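Local structure of D-alanyl-D-alanine carboxypeptidase (5TR7) at residues Val12-His17 with Thr149-Ala154; Ile54-Asp59 with Val85-Leu90; Ser42-Gln47 with Asp119-Trp124. The protein probably removes the terminal D-alanine from peptidoglycan precursors, as a penicillin-binding serine carboxypeptidase of the PBP5 type. All blocks are in the same frame, centred on the assembly; numbering follows the deposited sequence.

Contact 1 of 3, residues Val12-His17 with Thr149-Ala154; sequences VLMDYH and TPYDLA
Val12 and Met14 of strand 10-15, in the five-stranded antiparallel sheet, pack against Pro150, Tyr151 and Ala154 in the first turn of a helix, an apolar strand-on-helix contact inside the transpeptidase-like domain. The strand segment 12-15 and the helix segment 150-154 run roughly the same way, 33° apart, with 8.5 Å between their axes. Val12 meets the helix through one branch. Its CG1 lies between the backbone N and the carbonyl carbon (chi1 60°), which puts it over the first turn. There Val12 CG1 sits 3.2 Å from Pro150 O and 3.8 Å from Ala154 CB. Pro150 O also accepts the helical bond from Ala154 N, so the methyl group abuts an oxygen already in use. Met14 reaches further along. Its chain is extended as far as SD and then bends (chi3 -78°), carrying CE to the Tyr151 ring. Met14 CE approaches Tyr151 CE1 obliquely, at 3.4 Å. The same methyl group also lies 4.2 Å from Ala154 CB. Thr149 is the N-cap: its OG1 accepts from Asp152 N at 3.0 Å. Around the contact, strand 221-230 pairs with strand 10-15 and also touches Ala154 and Leu153, while Leu13 points away from helix 150-163 and packs on helix 233-251. The sheet is thus sandwiched between these two helices here.

Contact 2 of 3, residues Ile54-Asp59 with Val85-Leu90; sequences ISLNDD and VKVSDL
Two backbone bonds join the loop 54-59 to the start of helix 87-95. Ser88 N donates to Leu56 O at 3.2 Å. Val87 N donates to Asp58 O at 3.1 Å. Lys86 CA also approaches Asp58 O, as a CA-H...O contact. The Val87 side chain packs against the same loop. Its CG2 is 3.3 Å from Ser55 O, and its CG1 meets Leu56 CD2 at 4.0 Å. Lys86 runs alongside Asn57, pointing the same way. A bend at chi3 (56°) brings Lys86 NZ to Asn57 OD1 at 3.0 Å, from above the carbonyl plane.

The loop is braced from within. Residues Ser55 to Asp58 form a type I turn. Ser55 OG accepts from Asn57 N in an ST turn, and Ser55 N donates to Asp58 OD2 at 2.9 Å. His109 of helix 100-111 is a second partner of Asp58 OD2. Asp59 and Lys86 form an antiparallel non-hydrogen-bonded pair that links strands 59-61 and 84-86.

The first two N-H groups of the helix, those of Val87 and Ser88, have no acceptor in a preceding helical turn. Asp58 O and Leu56 O supply it instead.

Contact 3 of 3, residues Ser42-Gln47 with Asp119-Trp124; sequences SYVIGQ and DLMNAW
Trp124 packs against Tyr43, Val44 and Gln47 where two helices of the helical part of this penicillin-binding-protein fold cross almost perpendicularly. The axes of segments 42-47 and 119-124 come within 9.9 Å of each other. Helix 37-50 begins just after Ser35, the predicted nucleophile, and carries Lys38 of the SxxK motif.

Gln47 can be followed outward along the Trp124 ring. Its CB lies near Trp124 CZ2. CG is placed over one face of the indole and makes a CH-pi contact, 4.0 Å from the centroid of the six-membered ring. The chain then bends at chi2 (-75°), which lays the amide over the rim of the six-membered ring near CH2. Gln47 CD comes 3.6 Å from Trp124 CH2, while OE1 stays farther out. The amide and ring planes are only 10° apart. At the tip, Gln47 NE2 is 3.5 Å from Trp124 CH2 and donates to Tyr43 OH, which lies in the amide plane. That bond ties together two of the side chains that meet the tryptophan.

Tyr43 turns its edge to the indole face in an offset edge-to-face pair, with planes at 67°. Its hydroxyl is held by Gln47 of its own helix and by Asp163 of helix 150-163. Val44 packs on the pyrrole end of the same tryptophan. Its two methyls diverge: CG2 faces Trp124 CD1 and the Met121 backbone, and Val44 CG1 reaches Leu120 CD1 at 3.9 Å.

All three contacts belong to the carboxypeptidase part of the chain. In sequence, contact 1 joins the most distant segments. The segments of contact 3 fall between them, and those of contact 2 between those of contact 3. Contacts 1 and 2 are on opposite sides of the chain's centre, their own centres about 30 Å apart. Contact 3 lies about 18 Å from contact 1 and 17 Å from contact 2, centre to centre. Helix 37-50 leads from contact 3 into the loop of contact 2. Helix 150-163 starts in contact 1 and ends beside contact 3. Contact 3 lies nearest the predicted active site, with the Met121 side chain about 8 Å from that of Lys38. Contact 2 is remote from it.

Contact 1 of 3, residues Val12-His17 with Thr149-Ala154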
loop_
_atom_site.group_PDB
_atom_site.type_symbol
_atom_site.label_atom_id
_atom_site.label_comp_id
_atom_site.label_asym_id
_atom_site.label_seq_id
_atom_site.Cartn_x
_atom_site.Cartn_y
_atom_site.Cartn_z
ATOM N N VAL A 12 3.585 5.625 -13.303
ATOM C CA VAL A 12 3.087 6.984 -13.259
ATOM C C VAL A 12 3.889 7.771 -12.272
ATOM O O VAL A 12 4.306 7.239 -11.251
ATOM C CB VAL A 12 1.581 7.101 -13.021
ATOM C CG1 VAL A 12 1.180 6.485 -11.730
ATOM C CG2 VAL A 12 1.185 8.570 -13.005
ATOM N N LEU A 13 4.143 9.024 -12.581
ATOM C CA LEU A 13 4.852 9.892 -11.687
ATOM C C LEU A 13 3.944 11.064 -11.533
ATOM O O LEU A 13 3.569 11.658 -12.489
ATOM C CB LEU A 13 6.168 10.317 -12.287
ATOM C CG LEU A 13 6.911 11.408 -11.551
ATOM C CD1 LEU A 13 7.041 11.075 -10.097
ATOM C CD2 LEU A 13 8.267 11.634 -12.165
ATOM N N MET A 14 3.601 11.403 -10.314
ATOM C CA MET A 14 2.660 12.474 -10.056
ATOM C C MET A 14 3.158 13.468 -9.061
ATOM O O MET A 14 3.759 13.104 -8.054
ATOM C CB MET A 14 1.367 11.841 -9.531
ATOM C CG MET A 14 0.304 12.802 -9.039
ATOM S SD MET A 14 -1.120 11.953 -8.347
ATOM C CE MET A 14 -1.956 11.472 -9.851
ATOM N N ASP A 15 2.921 14.730 -9.365
ATOM C CA ASP A 15 3.209 15.808 -8.419
ATOM C C ASP A 15 2.121 15.722 -7.321
ATOM O O ASP A 15 0.946 15.812 -7.620
ATOM C CB ASP A 15 3.138 17.170 -9.133
ATOM C CG ASP A 15 3.012 18.335 -8.175
ATOM O OD1 ASP A 15 3.603 18.335 -7.079
ATOM O OD2 ASP A 15 2.264 19.255 -8.521
ATOM N N TYR A 16 2.529 15.557 -6.070
ATOM C CA TYR A 16 1.611 15.437 -4.974
ATOM C C TYR A 16 0.762 16.660 -4.816
ATOM O O TYR A 16 -0.397 16.527 -4.480
ATOM C CB TYR A 16 2.317 15.177 -3.612
ATOM C CG TYR A 16 1.386 15.312 -2.420
ATOM C CD1 TYR A 16 0.665 14.209 -1.945
ATOM C CD2 TYR A 16 1.223 16.523 -1.761
ATOM C CE1 TYR A 16 -0.203 14.345 -0.893
ATOM C CE2 TYR A 16 0.364 16.644 -0.669
ATOM C CZ TYR A 16 -0.347 15.544 -0.253
ATOM O OH TYR A 16 -1.262 15.621 0.803
ATOM N N HIS A 17 1.328 17.853 -4.993
ATOM C CA HIS A 17 0.575 19.089 -4.763
ATOM C C HIS A 17 -0.626 19.303 -5.703
ATOM O O HIS A 17 -1.754 19.402 -5.248
ATOM C CB HIS A 17 1.491 20.326 -4.782
ATOM C CG HIS A 17 2.655 20.221 -3.835
ATOM N ND1 HIS A 17 2.503 19.865 -2.501
ATOM C CD2 HIS A 17 3.983 20.436 -4.012
ATOM C CE1 HIS A 17 3.695 19.815 -1.918
ATOM N NE2 HIS A 17 4.607 20.145 -2.813
ATOM N N THR A 149 -5.185 0.359 -11.449
ATOM C CA THR A 149 -4.299 0.915 -12.478
ATOM C C THR A 149 -3.225 1.742 -11.773
ATOM O O THR A 149 -3.435 2.204 -10.623
ATOM C CB THR A 149 -5.020 1.876 -13.462
ATOM O OG1 THR A 149 -5.455 3.038 -12.748
ATOM C CG2 THR A 149 -6.222 1.230 -14.155
ATOM N N PRO A 150 -2.072 1.936 -12.449
ATOM C CA PRO A 150 -1.025 2.755 -11.869
ATOM C C PRO A 150 -1.515 4.127 -11.465
ATOM O O PRO A 150 -1.088 4.653 -10.434
ATOM C CB PRO A 150 -0.027 2.908 -13.001
ATOM C CG PRO A 150 -0.178 1.650 -13.779
ATOM C CD PRO A 150 -1.604 1.223 -13.646
ATOM N N TYR A 151 -2.343 4.729 -12.308
ATOM C CA TYR A 151 -2.844 6.046 -12.005
ATOM C C TYR A 151 -3.702 6.010 -10.744
ATOM O O TYR A 151 -3.487 6.822 -9.842
ATOM C CB TYR A 151 -3.668 6.598 -13.169
ATOM C CG TYR A 151 -4.240 7.944 -12.875
ATOM C CD1 TYR A 151 -3.402 9.064 -12.756
ATOM C CD2 TYR A 151 -5.596 8.118 -12.672
ATOM C CE1 TYR A 151 -3.921 10.299 -12.404
ATOM C CE2 TYR A 151 -6.115 9.361 -12.342
ATOM C CZ TYR A 151 -5.286 10.446 -12.267
ATOM O OH TYR A 151 -5.822 11.664 -11.959
ATOM N N ASP A 152 -4.638 5.063 -10.670
ATOM C CA ASP A 152 -5.488 4.946 -9.485
ATOM C C ASP A 152 -4.675 4.676 -8.216
ATOM O O ASP A 152 -5.011 5.181 -7.153
ATOM C CB ASP A 152 -6.551 3.894 -9.648
ATOM C CG ASP A 152 -7.636 4.280 -10.689
ATOM O OD1 ASP A 152 -7.525 5.315 -11.397
ATOM O OD2 ASP A 152 -8.611 3.529 -10.771
ATOM N N LEU A 153 -3.655 3.833 -8.346
ATOM C CA LEU A 153 -2.786 3.555 -7.221
ATOM C C LEU A 153 -2.024 4.832 -6.790
ATOM O O LEU A 153 -1.850 5.067 -5.595
ATOM C CB LEU A 153 -1.841 2.355 -7.546
ATOM C CG LEU A 153 -2.560 0.994 -7.716
ATOM C CD1 LEU A 153 -1.722 -0.020 -8.435
ATOM C CD2 LEU A 153 -2.957 0.465 -6.365
ATOM N N ALA A 154 -1.695 5.718 -7.737
ATOM C CA ALA A 154 -1.060 6.960 -7.391
ATOM C C ALA A 154 -2.013 7.841 -6.592
ATOM O O ALA A 154 -1.610 8.496 -5.608
ATOM C CB ALA A 154 -0.676 7.696 -8.645
#

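Contact 2 of 3, residues Ile54-Asp59 with Val85-Leu90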
loop_
_atom_site.group_PDB
_atom_site.type_symbol
_atom_site.label_atom_id
_atom_site.label_comp_id
_atom_site.label_asym_id
_atom_site.label_seq_id
_atom_site.Cartn_x
_atom_site.Cartn_y
_atom_site.Cartn_z
ATOM N N ILE A 54 -13.007 3.284 15.782
ATOM C CA ILE A 54 -12.184 2.278 16.458
ATOM C C ILE A 54 -11.040 3.032 17.132
ATOM O O ILE A 54 -10.721 4.129 16.724
ATOM C CB ILE A 54 -11.585 1.227 15.475
ATOM C CG1 ILE A 54 -10.722 1.907 14.404
ATOM C CG2 ILE A 54 -12.700 0.403 14.858
ATOM C CD1 ILE A 54 -9.995 0.948 13.487
ATOM N N SER A 55 -10.442 2.454 18.162
ATOM C CA SER A 55 -9.268 3.027 18.823
ATOM C C SER A 55 -8.040 2.106 18.570
ATOM O O SER A 55 -8.146 0.903 18.512
ATOM C CB SER A 55 -9.461 3.065 20.320
ATOM O OG SER A 55 -8.208 3.321 21.003
ATOM N N LEU A 56 -6.881 2.718 18.541
ATOM C CA LEU A 56 -5.625 2.040 18.413
ATOM C C LEU A 56 -5.368 1.080 19.615
ATOM O O LEU A 56 -4.638 0.119 19.487
ATOM C CB LEU A 56 -4.522 3.084 18.327
ATOM C CG LEU A 56 -4.539 4.002 17.132
ATOM C CD1 LEU A 56 -3.415 4.978 17.207
ATOM C CD2 LEU A 56 -4.419 3.191 15.835
ATOM N N ASN A 57 -6.035 1.329 20.741
ATOM C CA ASN A 57 -5.912 0.519 21.964
ATOM C C ASN A 57 -6.942 -0.629 22.054
ATOM O O ASN A 57 -6.882 -1.409 23.003
ATOM C CB ASN A 57 -6.010 1.394 23.229
ATOM C CG ASN A 57 -4.827 2.360 23.387
ATOM O OD1 ASN A 57 -3.709 2.047 23.035
ATOM N ND2 ASN A 57 -5.077 3.544 23.975
ATOM N N ASP A 58 -7.861 -0.773 21.091
ATOM C CA ASP A 58 -8.803 -1.910 21.143
ATOM C C ASP A 58 -8.100 -3.212 20.952
ATOM O O ASP A 58 -7.104 -3.301 20.213
ATOM C CB ASP A 58 -9.821 -1.911 19.971
ATOM C CG ASP A 58 -10.698 -0.713 19.939
ATOM O OD1 ASP A 58 -10.967 -0.159 21.026
ATOM O OD2 ASP A 58 -11.119 -0.326 18.814
ATOM N N ASP A 59 -8.653 -4.228 21.593
ATOM C CA ASP A 59 -8.204 -5.577 21.502
ATOM C C ASP A 59 -9.045 -6.194 20.396
ATOM O O ASP A 59 -10.250 -6.203 20.448
ATOM C CB ASP A 59 -8.475 -6.286 22.825
ATOM C CG ASP A 59 -7.715 -5.681 23.960
ATOM O OD1 ASP A 59 -6.492 -5.531 23.891
ATOM O OD2 ASP A 59 -8.339 -5.356 24.944
ATOM N N VAL A 85 -5.309 -9.120 19.635
ATOM C CA VAL A 85 -4.170 -8.303 19.245
ATOM C C VAL A 85 -4.679 -6.852 19.215
ATOM O O VAL A 85 -5.807 -6.594 18.832
ATOM C CB VAL A 85 -3.662 -8.660 17.829
ATOM C CG1 VAL A 85 -2.457 -7.815 17.464
ATOM C CG2 VAL A 85 -3.324 -10.139 17.720
ATOM N N LYS A 86 -3.825 -5.914 19.591
ATOM C CA LYS A 86 -4.176 -4.511 19.526
ATOM C C LYS A 86 -4.248 -3.985 18.092
ATOM O O LYS A 86 -3.546 -4.462 17.212
ATOM C CB LYS A 86 -3.201 -3.699 20.336
ATOM C CG LYS A 86 -3.385 -4.125 21.802
ATOM C CD LYS A 86 -2.758 -3.231 22.813
ATOM C CE LYS A 86 -3.251 -1.771 22.675
ATOM N NZ LYS A 86 -2.893 -0.746 23.724
ATOM N N VAL A 87 -5.143 -3.022 17.871
ATOM C CA VAL A 87 -5.327 -2.355 16.569
ATOM C C VAL A 87 -4.017 -1.773 16.056
ATOM O O VAL A 87 -3.675 -2.024 14.939
ATOM C CB VAL A 87 -6.392 -1.241 16.628
ATOM C CG1 VAL A 87 -6.311 -0.303 15.439
ATOM C CG2 VAL A 87 -7.769 -1.849 16.707
ATOM N N SER A 88 -3.267 -1.057 16.874
ATOM C CA SER A 88 -1.988 -0.523 16.378
ATOM C C SER A 88 -1.029 -1.578 15.879
ATOM O O SER A 88 -0.382 -1.385 14.898
ATOM C CB SER A 88 -1.287 0.368 17.397
ATOM O OG SER A 88 -0.934 -0.365 18.507
ATOM N N ASP A 89 -1.034 -2.743 16.495
ATOM C CA ASP A 89 -0.163 -3.822 16.163
ATOM C C ASP A 89 -0.630 -4.475 14.864
ATOM O O ASP A 89 0.192 -4.759 13.978
ATOM C CB ASP A 89 -0.085 -4.806 17.309
ATOM C CG ASP A 89 0.645 -4.271 18.493
ATOM O OD1 ASP A 89 1.754 -3.720 18.268
ATOM O OD2 ASP A 89 0.173 -4.493 19.653
ATOM N N LEU A 90 -1.927 -4.716 14.725
ATOM C CA LEU A 90 -2.412 -5.268 13.473
ATOM C C LEU A 90 -2.098 -4.329 12.277
ATOM O O LEU A 90 -1.771 -4.777 11.159
ATOM C CB LEU A 90 -3.929 -5.530 13.542
ATOM C CG LEU A 90 -4.346 -6.767 14.362
ATOM C CD1 LEU A 90 -5.886 -6.825 14.439
ATOM C CD2 LEU A 90 -3.805 -8.089 13.806
#

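Contact 3 of 3, residues Ser42-Gln47 with Asp119-Trp124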
loop_
_atom_site.group_PDB
_atom_site.type_symbol
_atom_site.label_atom_id
_atom_site.label_comp_id
_atom_site.label_asym_id
_atom_site.label_seq_id
_atom_site.Cartn_x
_atom_site.Cartn_y
_atom_site.Cartn_z
ATOM N N SER A 42 -5.518 0.041 4.575
ATOM C CA SER A 42 -4.997 0.954 5.599
ATOM C C SER A 42 -5.696 2.316 5.464
ATOM O O SER A 42 -5.798 3.038 6.452
ATOM C CB SER A 42 -3.505 1.132 5.525
ATOM O OG SER A 42 -3.196 2.069 4.517
ATOM N N TYR A 43 -6.138 2.678 4.256
ATOM C CA TYR A 43 -6.808 3.955 4.068
ATOM C C TYR A 43 -8.120 3.915 4.844
ATOM O O TYR A 43 -8.426 4.840 5.617
ATOM C CB TYR A 43 -7.023 4.309 2.573
ATOM C CG TYR A 43 -7.680 5.680 2.377
ATOM C CD1 TYR A 43 -9.047 5.807 2.414
ATOM C CD2 TYR A 43 -6.924 6.849 2.182
ATOM C CE1 TYR A 43 -9.653 7.051 2.336
ATOM C CE2 TYR A 43 -7.539 8.097 2.055
ATOM C CZ TYR A 43 -8.899 8.204 2.143
ATOM O OH TYR A 43 -9.501 9.418 2.041
ATOM N N VAL A 44 -8.910 2.859 4.643
ATOM C CA VAL A 44 -10.183 2.725 5.361
ATOM C C VAL A 44 -9.956 2.688 6.877
ATOM O O VAL A 44 -10.623 3.387 7.648
ATOM C CB VAL A 44 -10.966 1.458 4.918
ATOM C CG1 VAL A 44 -12.284 1.340 5.684
ATOM C CG2 VAL A 44 -11.263 1.512 3.421
ATOM N N ILE A 45 -8.963 1.907 7.307
ATOM C CA ILE A 45 -8.623 1.858 8.747
ATOM C C ILE A 45 -8.279 3.280 9.272
ATOM O O ILE A 45 -8.706 3.691 10.323
ATOM C CB ILE A 45 -7.466 0.896 8.989
ATOM C CG1 ILE A 45 -7.926 -0.539 8.716
ATOM C CG2 ILE A 45 -6.891 1.030 10.394
ATOM C CD1 ILE A 45 -6.719 -1.504 8.615
ATOM N N GLY A 46 -7.551 4.047 8.494
ATOM C CA GLY A 46 -7.136 5.413 8.883
ATOM C C GLY A 46 -8.358 6.306 9.053
ATOM O O GLY A 46 -8.472 7.064 10.033
ATOM N N GLN A 47 -9.307 6.178 8.140
ATOM C CA GLN A 47 -10.510 6.967 8.294
ATOM C C GLN A 47 -11.283 6.584 9.529
ATOM O O GLN A 47 -11.766 7.474 10.255
ATOM C CB GLN A 47 -11.363 6.880 7.054
ATOM C CG GLN A 47 -10.777 7.644 5.844
ATOM C CD GLN A 47 -10.929 9.131 5.963
ATOM O OE1 GLN A 47 -11.381 9.606 6.972
ATOM N NE2 GLN A 47 -10.602 9.869 4.917
ATOM N N ASP A 119 -16.982 -3.562 0.808
ATOM C CA ASP A 119 -17.954 -2.502 0.409
ATOM C C ASP A 119 -17.369 -1.138 0.776
ATOM O O ASP A 119 -17.331 -0.229 -0.040
ATOM C CB ASP A 119 -19.333 -2.681 1.113
ATOM C CG ASP A 119 -20.083 -3.929 0.662
ATOM O OD1 ASP A 119 -19.681 -4.497 -0.370
ATOM O OD2 ASP A 119 -21.128 -4.312 1.272
ATOM N N LEU A 120 -16.890 -0.962 1.999
ATOM C CA LEU A 120 -16.280 0.337 2.335
ATOM C C LEU A 120 -15.058 0.635 1.425
ATOM O O LEU A 120 -14.885 1.786 0.989
ATOM C CB LEU A 120 -15.754 0.395 3.751
ATOM C CG LEU A 120 -16.783 0.134 4.844
ATOM C CD1 LEU A 120 -15.977 0.086 6.135
ATOM C CD2 LEU A 120 -17.902 1.176 4.873
ATOM N N MET A 121 -14.234 -0.381 1.123
ATOM C CA MET A 121 -13.088 -0.147 0.267
ATOM C C MET A 121 -13.498 0.443 -1.065
ATOM O O MET A 121 -12.935 1.434 -1.486
ATOM C CB MET A 121 -12.254 -1.416 -0.003
ATOM C CG MET A 121 -11.611 -2.091 1.199
ATOM S SD MET A 121 -10.929 -3.742 0.859
ATOM C CE MET A 121 -9.430 -3.342 -0.007
ATOM N N ASN A 122 -14.463 -0.149 -1.741
ATOM C CA ASN A 122 -14.923 0.368 -3.044
ATOM C C ASN A 122 -15.649 1.675 -2.934
ATOM O O ASN A 122 -15.630 2.464 -3.885
ATOM C CB ASN A 122 -15.808 -0.667 -3.780
ATOM C CG ASN A 122 -15.013 -1.923 -4.175
ATOM O OD1 ASN A 122 -13.917 -1.835 -4.777
ATOM N ND2 ASN A 122 -15.524 -3.102 -3.788
ATOM N N ALA A 123 -16.358 1.918 -1.847
ATOM C CA ALA A 123 -17.035 3.225 -1.721
ATOM C C ALA A 123 -15.937 4.293 -1.578
ATOM O O ALA A 123 -15.981 5.343 -2.217
ATOM C CB ALA A 123 -17.973 3.269 -0.528
ATOM N N TRP A 124 -14.897 4.008 -0.796
ATOM C CA TRP A 124 -13.806 5.004 -0.709
ATOM C C TRP A 124 -13.056 5.175 -2.024
ATOM O O TRP A 124 -12.724 6.303 -2.419
ATOM C CB TRP A 124 -12.831 4.728 0.398
ATOM C CG TRP A 124 -13.319 5.181 1.745
ATOM C CD1 TRP A 124 -13.794 4.394 2.745
ATOM C CD2 TRP A 124 -13.382 6.534 2.235
ATOM N NE1 TRP A 124 -14.166 5.159 3.799
ATOM C CE2 TRP A 124 -13.864 6.472 3.544
ATOM C CE3 TRP A 124 -13.062 7.792 1.695
ATOM C CZ2 TRP A 124 -14.081 7.632 4.330
ATOM C CZ3 TRP A 124 -13.254 8.943 2.495
ATOM C CH2 TRP A 124 -13.754 8.835 3.781
#